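Local coordinates for PTS system, nitrogen regulatory IIA protein (PDB 2A0J), which probably takes part in phosphotransferase-linked nitrogen regulation, as a IIA-type protein of a family that passes phosphoryl groups through a histidine, at residues L32-R35 with S40-D43; T57-G60 with A64-H67; V97-I102 with S132-S137; A121-F124 with S128-E131. All coordinates share one frame; numbering follows the deposited sequence.

Overall arrangement
From the N terminus, contact 1 comes first, closing the loop between helix 22-33 and helix 41-52. Contact 2 follows in series, folding the loop at 57-60 back onto strand 63-70. That strand neighbours 97-106 in the mixed four-stranded sheet, so contacts 2 and 3 share a sheet. Contact 3 joins strand 97-106 to helix 127-135 and encloses contact 4, which lies inside its loop and joins helix 110-124 to helix 127-135. Phe124 of contact 4 packs on Leu59 and Ile65 of contact 2 and on Leu133 of contact 3. Leu33 of contact 1 reaches Ile102 of the same sheet from a site about 22 Å, centre to centre, from contact 3.

Contact 1. Residues L32-R35 with S40-D43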
loop_
_atom_site.group_PDB
_atom_site.type_symbol
_atom_site.label_atom_id
_atom_site.label_comp_id
_atom_site.label_asym_id
_atom_site.label_seq_id
_atom_site.Cartn_x
_atom_site.Cartn_y
_atom_site.Cartn_z
ATOM N N LEU A 32 4.730 -9.455 -3.786
ATOM C CA LEU A 32 4.210 -9.626 -2.434
ATOM C C LEU A 32 2.761 -10.124 -2.414
ATOM O O LEU A 32 2.396 -10.966 -1.592
ATOM C CB LEU A 32 4.292 -8.301 -1.673
ATOM C CG LEU A 32 5.676 -7.725 -1.372
ATOM C CD1 LEU A 32 5.523 -6.385 -0.683
ATOM C CD2 LEU A 32 6.453 -8.686 -0.503
ATOM N N LEU A 33 1.938 -9.601 -3.318
ATOM C CA LEU A 33 0.533 -9.980 -3.386
ATOM C C LEU A 33 0.240 -11.135 -4.355
ATOM O O LEU A 33 -0.878 -11.640 -4.407
ATOM C CB LEU A 33 -0.304 -8.754 -3.756
ATOM C CG LEU A 33 -0.049 -7.512 -2.885
ATOM C CD1 LEU A 33 -1.101 -6.475 -3.203
ATOM C CD2 LEU A 33 -0.094 -7.859 -1.396
ATOM N N GLU A 34 1.257 -11.557 -5.098
ATOM C CA GLU A 34 1.146 -12.646 -6.067
ATOM C C GLU A 34 0.551 -13.958 -5.536
ATOM O O GLU A 34 0.850 -14.402 -4.426
ATOM C CB GLU A 34 2.530 -12.936 -6.656
ATOM C CG GLU A 34 2.577 -14.100 -7.631
ATOM C CD GLU A 34 3.972 -14.364 -8.162
ATOM O OE1 GLU A 34 4.110 -15.224 -9.055
ATOM O OE2 GLU A 34 4.930 -13.720 -7.686
ATOM N N ARG A 35 -0.277 -14.575 -6.373
ATOM C CA ARG A 35 -0.951 -15.849 -6.105
ATOM C C ARG A 35 -1.835 -15.952 -4.869
ATOM O O ARG A 35 -2.895 -16.568 -4.927
ATOM C CB ARG A 35 0.049 -16.997 -6.086
ATOM C CG ARG A 35 -0.633 -18.345 -5.989
ATOM C CD ARG A 35 0.329 -19.459 -6.317
ATOM N NE ARG A 35 1.505 -19.411 -5.458
ATOM C CZ ARG A 35 2.558 -20.207 -5.592
ATOM N NH1 ARG A 35 2.585 -21.119 -6.559
ATOM N NH2 ARG A 35 3.580 -20.093 -4.760
ATOM N N SER A 40 -1.101 -13.750 -11.082
ATOM C CA SER A 40 0.346 -13.811 -11.284
ATOM C C SER A 40 0.887 -12.427 -10.939
ATOM O O SER A 40 0.131 -11.456 -10.967
ATOM C CB SER A 40 0.664 -14.143 -12.741
ATOM O OG SER A 40 0.185 -13.131 -13.607
ATOM N N HIS A 41 2.174 -12.308 -10.621
ATOM C CA HIS A 41 2.676 -10.983 -10.273
ATOM C C HIS A 41 2.510 -9.983 -11.425
ATOM O O HIS A 41 2.375 -8.777 -11.190
ATOM C CB HIS A 41 4.131 -11.037 -9.758
ATOM C CG HIS A 41 5.126 -11.570 -10.740
ATOM N ND1 HIS A 41 5.589 -10.835 -11.811
ATOM C CD2 HIS A 41 5.787 -12.753 -10.782
ATOM C CE1 HIS A 41 6.492 -11.541 -12.469
ATOM N NE2 HIS A 41 6.630 -12.708 -11.865
ATOM N N ALA A 42 2.477 -10.490 -12.660
ATOM C CA ALA A 42 2.287 -9.629 -13.823
ATOM C C ALA A 42 0.880 -9.032 -13.810
ATOM O O ALA A 42 0.699 -7.860 -14.135
ATOM C CB ALA A 42 2.509 -10.415 -15.120
ATOM N N ASP A 43 -0.113 -9.835 -13.434
ATOM C CA ASP A 43 -1.498 -9.360 -13.390
ATOM C C ASP A 43 -1.751 -8.421 -12.213
ATOM O O ASP A 43 -2.516 -7.466 -12.327
ATOM C CB ASP A 43 -2.473 -10.540 -13.341
ATOM C CG ASP A 43 -2.578 -11.266 -14.676
ATOM O OD1 ASP A 43 -2.825 -10.598 -15.701
ATOM O OD2 ASP A 43 -2.419 -12.502 -14.704
#
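Glu34 lies against His41 where the chain passes from helix 22-33 to helix 41-52, through a loop joining two consecutive helices at the surface of the EIIA domain, and their CA atoms are 4.8 Å apart. Glu34 has just left helical backbone angles, and its CB is 4.0 Å from CB of His41. CG stands anti to the backbone N (chi1 177°), which carries the extended chain past the start of the second helix: CG of Glu34 passes 3.5 Å from the backbone N of His41. The side chain then runs beside that of His41, both pointing the same way. Its carboxylate arrives at the ring edge, with CD in the ring plane and Glu34 OE1 and OE2 each 3.4 Å from CD2 of His41, while the carboxylate and ring planes stand 77° apart. This is contact through a ring carbon. Glu34 OE1 and His41 NE2 remain 4.5 Å apart, so any attraction between them would be through space and would depend on the charge of the histidine.

The second helix is capped next door by Ser40 at its N-cap. Leu33, at the end of the first helix, packs on strands 77-83 and 97-106. Ser40 OG accepts a weak bond from Asp43 N at 3.3 Å and donates to Asp43 OD2 at 2.9 Å, meeting that oxygen from above the carboxylate plane, 53° out of it.

Contact 2. Residues T57-G60 with A64-H67; sequences TGLG and AIPH
The backbones of Thr57-Gly58 and Ala64-Ile65 meet in a single beta bridge, with the CA atoms of Gly58 and Ala64 3.8 Å apart and Ile65 N donating to Thr57 O over 3.0 Å at an N-H...O angle of 163°. The donor sits 41° above the carbonyl plane, and Ala64 CA adds a CA-H...O contact to the same oxygen. On one side of the bridge, CB of Ala64 rests 3.7 Å from Gly58 CA. On the opposite side Leu59 and Ile65 cross at about a right angle, CD2 of Leu59 lying 3.8 Å from CD1 of Ile65; both also pack on Phe124 of helix 110-124.

At the other end Thr57 sends its two branches to different partners. With OG1 placed between the backbone N and the carbonyl carbon (chi1 45°), the hydroxyl of Thr57 lies over the proline, OG1 3.3 Å from Pro66 CA, and is hydrogen-bonded to Glu52. CG2 of Thr57 reaches the His67 ring obliquely, 4.0 Å from CE1. That ring is tied to its own strand: His67 ND1 donates a nearly straight bond of 2.7 Å to Ile65 O, which lies in the ring plane.

The run from Ala64 to His67 matches the histidine signature of type-2 EIIA domains, whose histidine carries the phosphoryl group in relatives. The ND1 bond fixes the rotation of the ring and commits that nitrogen, consistent with NE2 being the nitrogen that would be phosphorylated here.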
loop_
_atom_site.group_PDB
_atom_site.type_symbol
_atom_site.label_atom_id
_atom_site.label_comp_id
_atom_site.label_asym_id
_atom_site.label_seq_id
_atom_site.Cartn_x
_atom_site.Cartn_y
_atom_site.Cartn_z
ATOM N N THR A 57 -1.672 8.007 -6.453
ATOM C CA THR A 57 -2.435 7.586 -5.293
ATOM C C THR A 57 -1.757 8.106 -4.045
ATOM O O THR A 57 -2.030 7.646 -2.944
ATOM C CB THR A 57 -2.568 6.048 -5.226
ATOM O OG1 THR A 57 -1.298 5.431 -5.495
ATOM C CG2 THR A 57 -3.583 5.575 -6.251
ATOM N N GLY A 58 -0.862 9.072 -4.239
ATOM C CA GLY A 58 -0.168 9.692 -3.127
ATOM C C GLY A 58 -1.141 10.608 -2.408
ATOM O O GLY A 58 -1.883 11.357 -3.044
ATOM N N LEU A 59 -1.149 10.548 -1.081
ATOM C CA LEU A 59 -2.056 11.371 -0.284
ATOM C C LEU A 59 -1.405 12.677 0.132
ATOM O O LEU A 59 -2.068 13.575 0.648
ATOM C CB LEU A 59 -2.487 10.609 0.971
ATOM C CG LEU A 59 -3.263 9.303 0.790
ATOM C CD1 LEU A 59 -3.418 8.627 2.141
ATOM C CD2 LEU A 59 -4.620 9.589 0.170
ATOM N N GLY A 60 -0.103 12.778 -0.107
ATOM C CA GLY A 60 0.626 13.968 0.279
ATOM C C GLY A 60 1.398 13.657 1.554
ATOM O O GLY A 60 0.967 12.818 2.352
ATOM N N ALA A 64 1.242 7.227 0.514
ATOM C CA ALA A 64 0.524 6.832 -0.693
ATOM C C ALA A 64 -0.258 5.543 -0.429
ATOM O O ALA A 64 0.070 4.773 0.482
ATOM C CB ALA A 64 1.505 6.634 -1.853
ATOM N N ILE A 65 -1.288 5.312 -1.235
ATOM C CA ILE A 65 -2.130 4.130 -1.100
ATOM C C ILE A 65 -2.479 3.529 -2.454
ATOM O O ILE A 65 -3.616 3.622 -2.905
ATOM C CB ILE A 65 -3.455 4.463 -0.373
ATOM C CG1 ILE A 65 -4.078 5.729 -0.981
ATOM C CG2 ILE A 65 -3.209 4.630 1.119
ATOM C CD1 ILE A 65 -5.500 6.006 -0.533
ATOM N N PRO A 66 -1.501 2.901 -3.124
ATOM C CA PRO A 66 -1.799 2.306 -4.431
ATOM C C PRO A 66 -2.831 1.193 -4.235
ATOM O O PRO A 66 -2.763 0.451 -3.254
ATOM C CB PRO A 66 -0.441 1.751 -4.887
ATOM C CG PRO A 66 0.568 2.509 -4.080
ATOM C CD PRO A 66 -0.099 2.661 -2.740
ATOM N N HIS A 67 -3.784 1.066 -5.152
ATOM C CA HIS A 67 -4.787 0.010 -5.019
ATOM C C HIS A 67 -5.399 -0.422 -6.359
ATOM O O HIS A 67 -5.276 0.279 -7.367
ATOM C CB HIS A 67 -5.894 0.453 -4.050
ATOM C CG HIS A 67 -6.539 1.756 -4.412
ATOM N ND1 HIS A 67 -5.984 2.977 -4.094
ATOM C CD2 HIS A 67 -7.684 2.028 -5.083
ATOM C CE1 HIS A 67 -6.760 3.944 -4.552
ATOM N NE2 HIS A 67 -7.798 3.394 -5.157
#

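Contact 3. Residues V97-I102 with S132-S137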
loop_
_atom_site.group_PDB
_atom_site.type_symbol
_atom_site.label_atom_id
_atom_site.label_comp_id
_atom_site.label_asym_id
_atom_site.label_seq_id
_atom_site.Cartn_x
_atom_site.Cartn_y
_atom_site.Cartn_z
ATOM N N VAL A 97 7.667 9.903 -1.602
ATOM C CA VAL A 97 7.039 9.081 -0.561
ATOM C C VAL A 97 7.912 7.972 0.030
ATOM O O VAL A 97 8.728 7.359 -0.670
ATOM C CB VAL A 97 5.735 8.431 -1.085
ATOM C CG1 VAL A 97 4.893 9.470 -1.810
ATOM C CG2 VAL A 97 6.065 7.263 -1.990
ATOM N N SER A 98 7.720 7.703 1.319
ATOM C CA SER A 98 8.490 6.663 2.004
ATOM C C SER A 98 7.591 5.630 2.673
ATOM O O SER A 98 8.059 4.587 3.137
ATOM C CB SER A 98 9.421 7.287 3.053
ATOM O OG SER A 98 10.492 7.994 2.443
ATOM N N LEU A 99 6.300 5.929 2.730
ATOM C CA LEU A 99 5.339 5.020 3.340
ATOM C C LEU A 99 4.281 4.608 2.320
ATOM O O LEU A 99 3.454 5.417 1.905
ATOM C CB LEU A 99 4.703 5.689 4.557
ATOM C CG LEU A 99 5.738 6.085 5.617
ATOM C CD1 LEU A 99 5.042 6.537 6.893
ATOM C CD2 LEU A 99 6.649 4.904 5.907
ATOM N N ILE A 100 4.318 3.342 1.917
ATOM C CA ILE A 100 3.380 2.840 0.917
ATOM C C ILE A 100 2.483 1.681 1.383
ATOM O O ILE A 100 2.972 0.624 1.784
ATOM C CB ILE A 100 4.136 2.374 -0.381
ATOM C CG1 ILE A 100 5.093 3.468 -0.873
ATOM C CG2 ILE A 100 3.136 2.048 -1.490
ATOM C CD1 ILE A 100 6.418 3.524 -0.140
ATOM N N PHE A 101 1.169 1.890 1.327
ATOM C CA PHE A 101 0.218 0.843 1.689
ATOM C C PHE A 101 -0.523 0.415 0.407
ATOM O O PHE A 101 -1.217 1.220 -0.214
ATOM C CB PHE A 101 -0.780 1.346 2.746
ATOM C CG PHE A 101 -1.616 0.249 3.358
ATOM C CD1 PHE A 101 -2.590 -0.410 2.606
ATOM C CD2 PHE A 101 -1.392 -0.164 4.668
ATOM C CE1 PHE A 101 -3.326 -1.469 3.147
ATOM C CE2 PHE A 101 -2.122 -1.225 5.222
ATOM C CZ PHE A 101 -3.089 -1.878 4.460
ATOM N N ILE A 102 -0.357 -0.846 0.005
ATOM C CA ILE A 102 -1.008 -1.353 -1.206
ATOM C C ILE A 102 -2.204 -2.214 -0.853
ATOM O O ILE A 102 -2.145 -3.010 0.077
ATOM C CB ILE A 102 -0.062 -2.220 -2.070
ATOM C CG1 ILE A 102 1.294 -1.533 -2.243
ATOM C CG2 ILE A 102 -0.699 -2.476 -3.426
ATOM C CD1 ILE A 102 2.239 -1.713 -1.055
ATOM N N SER A 132 5.840 8.036 13.627
ATOM C CA SER A 132 6.066 6.738 14.257
ATOM C C SER A 132 6.395 5.685 13.203
ATOM O O SER A 132 7.354 4.923 13.356
ATOM C CB SER A 132 4.828 6.293 15.040
ATOM O OG SER A 132 4.690 7.036 16.231
ATOM N N LEU A 133 5.593 5.650 12.139
ATOM C CA LEU A 133 5.790 4.698 11.048
ATOM C C LEU A 133 7.164 4.857 10.409
ATOM O O LEU A 133 7.664 3.933 9.766
ATOM C CB LEU A 133 4.687 4.855 9.989
ATOM C CG LEU A 133 3.313 4.329 10.434
ATOM C CD1 LEU A 133 2.227 4.845 9.524
ATOM C CD2 LEU A 133 3.322 2.809 10.447
ATOM N N MET A 134 7.777 6.024 10.592
ATOM C CA MET A 134 9.102 6.275 10.042
ATOM C C MET A 134 10.240 5.878 10.988
ATOM O O MET A 134 11.390 5.790 10.555
ATOM C CB MET A 134 9.275 7.759 9.674
ATOM C CG MET A 134 8.540 8.206 8.421
ATOM S SD MET A 134 8.972 7.276 6.938
ATOM C CE MET A 134 10.520 7.991 6.522
ATOM N N THR A 135 9.939 5.638 12.265
ATOM C CA THR A 135 11.002 5.286 13.214
ATOM C C THR A 135 10.958 3.901 13.863
ATOM O O THR A 135 12.009 3.334 14.159
ATOM C CB THR A 135 11.122 6.342 14.351
ATOM O OG1 THR A 135 9.902 6.398 15.105
ATOM C CG2 THR A 135 11.423 7.719 13.761
ATOM N N VAL A 136 9.763 3.358 14.081
ATOM C CA VAL A 136 9.632 2.044 14.707
ATOM C C VAL A 136 10.551 1.011 14.057
ATOM O O VAL A 136 10.739 1.008 12.843
ATOM C CB VAL A 136 8.167 1.551 14.680
ATOM C CG1 VAL A 136 7.306 2.500 15.493
ATOM C CG2 VAL A 136 7.658 1.460 13.247
ATOM N N SER A 137 11.122 0.135 14.879
ATOM C CA SER A 137 12.062 -0.872 14.399
ATOM C C SER A 137 11.468 -2.187 13.894
ATOM O O SER A 137 11.984 -2.777 12.944
ATOM C CB SER A 137 13.084 -1.179 15.499
ATOM O OG SER A 137 13.675 0.011 15.990
#
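Just behind Leu133 and Met134, the residues that meet Leu99, the carbonyl O of Ser132 is gripped by two backbone N-H groups, Thr135 N at 2.9 Å and Val136 N at 3.0 Å. These bonds tie residues 132-136 together where helix 127-135 lies against strand 97-106, in the alpha/beta fold of the EIIA domain.

The contact itself is apolar. Leu99 points toward the helix and divides its two methyls between neighbours: CD1 of Leu99 lies 3.5 Å from Leu133 CB, and CD2 of Leu99 is 3.5 Å from the sulfur SD of Met134. Leu99 crosses both partners at an oblique angle. Met134 bends at chi2 (-57°) and again at chi3 (-78°), which folds its thioether back over Leu99 and carries CE of Met134 to within 3.7 Å of Ser98 CB.

Around this patch Arg82 of the adjoining strand 77-83 donates to the carbonyl oxygens of Leu133 and Val136, and Leu133 also packs on Phe124. Strand and helix are therefore joined directly by hydrocarbon and thioether contacts alone, a nondirectional packing that is buried at Leu99 and Leu133 and more exposed at Met134, while directed polar bonds to the carbonyls of Leu133 and Val136 are supplied by the neighbouring arginine.

Contact 4. Residues A121-F124 with S128-E131; sequences AGKF and SIRE
Arg130 reaches back from helix 127-135 to Phe124, at the end of helix 110-124, and so links two consecutive helices joined by a very short connection. The CA atoms of this pair are 6.0 Å apart. Their side chains part company: that of Phe124 points away from the second helix and packs on Val63 of strand 63-70 and Leu146 of helix 139-146, whereas the guanidinium of Arg130 reaches the carbonyl O of Phe124. The arginine leaves its helix with CG beside the backbone N and bends at chi3 (-52°), which brings the guanidinium edge-on to Phe124 O. The aliphatic part lies alongside as well, CG of Arg130 being 3.2 Å from Phe124 O.

Ile129, one residue earlier, points toward the first helix. Its CD1 lies 3.8 Å from Lys123 CB, and CG2 of Ile129 is 3.4 Å from Lys123 O, so the isoleucine covers the last turn of that helix beside the arginine. Ile129 also touches Ile145 of helix 139-146. Among the side-chain atoms of Lys123, only CB comes within 4.2 Å of Ile129.

The positive guanidinium at the C-terminal end of helix 110-124 is probably stabilised by the negative end of the helix dipole. The bond is well directed: Arg130 NH1 donates to Phe124 O over 3.0 Å at an N-H...O angle of 172°, with the oxygen only 4° out of the guanidinium plane.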
loop_
_atom_site.group_PDB
_atom_site.type_symbol
_atom_site.label_atom_id
_atom_site.label_comp_id
_atom_site.label_asym_id
_atom_site.label_seq_id
_atom_site.Cartn_x
_atom_site.Cartn_y
_atom_site.Cartn_z
ATOM N N ALA A 121 -6.389 6.638 5.275
ATOM C CA ALA A 121 -6.040 8.019 4.949
ATOM C C ALA A 121 -6.111 8.877 6.198
ATOM O O ALA A 121 -5.314 9.805 6.376
ATOM C CB ALA A 121 -6.989 8.568 3.892
ATOM N N GLY A 122 -7.079 8.561 7.056
ATOM C CA GLY A 122 -7.259 9.296 8.293
ATOM C C GLY A 122 -6.020 9.187 9.155
ATOM O O GLY A 122 -5.495 10.200 9.631
ATOM N N LYS A 123 -5.545 7.958 9.347
ATOM C CA LYS A 123 -4.358 7.725 10.154
ATOM C C LYS A 123 -3.151 8.458 9.598
ATOM O O LYS A 123 -2.385 9.072 10.348
ATOM C CB LYS A 123 -4.033 6.234 10.230
ATOM C CG LYS A 123 -5.024 5.404 11.005
ATOM C CD LYS A 123 -4.486 4.002 11.226
ATOM C CE LYS A 123 -5.350 3.205 12.203
ATOM N NZ LYS A 123 -5.350 3.785 13.577
ATOM N N PHE A 124 -2.993 8.391 8.278
ATOM C CA PHE A 124 -1.872 9.022 7.591
ATOM C C PHE A 124 -1.895 10.549 7.587
ATOM O O PHE A 124 -0.871 11.193 7.336
ATOM C CB PHE A 124 -1.780 8.503 6.151
ATOM C CG PHE A 124 -1.511 7.027 6.055
ATOM C CD1 PHE A 124 -0.630 6.407 6.936
ATOM C CD2 PHE A 124 -2.124 6.257 5.074
ATOM C CE1 PHE A 124 -0.363 5.037 6.843
ATOM C CE2 PHE A 124 -1.865 4.883 4.970
ATOM C CZ PHE A 124 -0.983 4.274 5.856
ATOM N N SER A 128 1.971 12.731 13.919
ATOM C CA SER A 128 2.581 11.800 14.860
ATOM C C SER A 128 2.505 10.344 14.403
ATOM O O SER A 128 3.385 9.556 14.727
ATOM C CB SER A 128 1.945 11.963 16.242
ATOM O OG SER A 128 0.538 11.938 16.152
ATOM N N ILE A 129 1.465 9.980 13.657
ATOM C CA ILE A 129 1.347 8.612 13.167
ATOM C C ILE A 129 2.381 8.355 12.073
ATOM O O ILE A 129 3.002 7.291 12.030
ATOM C CB ILE A 129 -0.052 8.320 12.590
ATOM C CG1 ILE A 129 -1.075 8.226 13.727
ATOM C CG2 ILE A 129 -0.013 7.018 11.776
ATOM C CD1 ILE A 129 -2.504 8.012 13.256
ATOM N N ARG A 130 2.562 9.333 11.190
ATOM C CA ARG A 130 3.537 9.203 10.112
ATOM C C ARG A 130 4.948 9.179 10.691
ATOM O O ARG A 130 5.822 8.459 10.203
ATOM C CB ARG A 130 3.416 10.366 9.119
ATOM C CG ARG A 130 2.077 10.465 8.398
ATOM C CD ARG A 130 2.164 11.464 7.250
ATOM N NE ARG A 130 2.701 12.755 7.671
ATOM C CZ ARG A 130 1.964 13.816 7.988
ATOM N NH1 ARG A 130 0.636 13.758 7.935
ATOM N NH2 ARG A 130 2.560 14.943 8.355
ATOM N N GLU A 131 5.164 9.975 11.735
ATOM C CA GLU A 131 6.466 10.036 12.384
ATOM C C GLU A 131 6.827 8.702 13.026
ATOM O O GLU A 131 7.982 8.284 12.973
ATOM C CB GLU A 131 6.486 11.151 13.432
ATOM C CG GLU A 131 6.705 12.534 12.842
ATOM C CD GLU A 131 6.626 13.636 13.877
ATOM O OE1 GLU A 131 7.022 14.777 13.560
ATOM O OE2 GLU A 131 6.161 13.362 15.003
#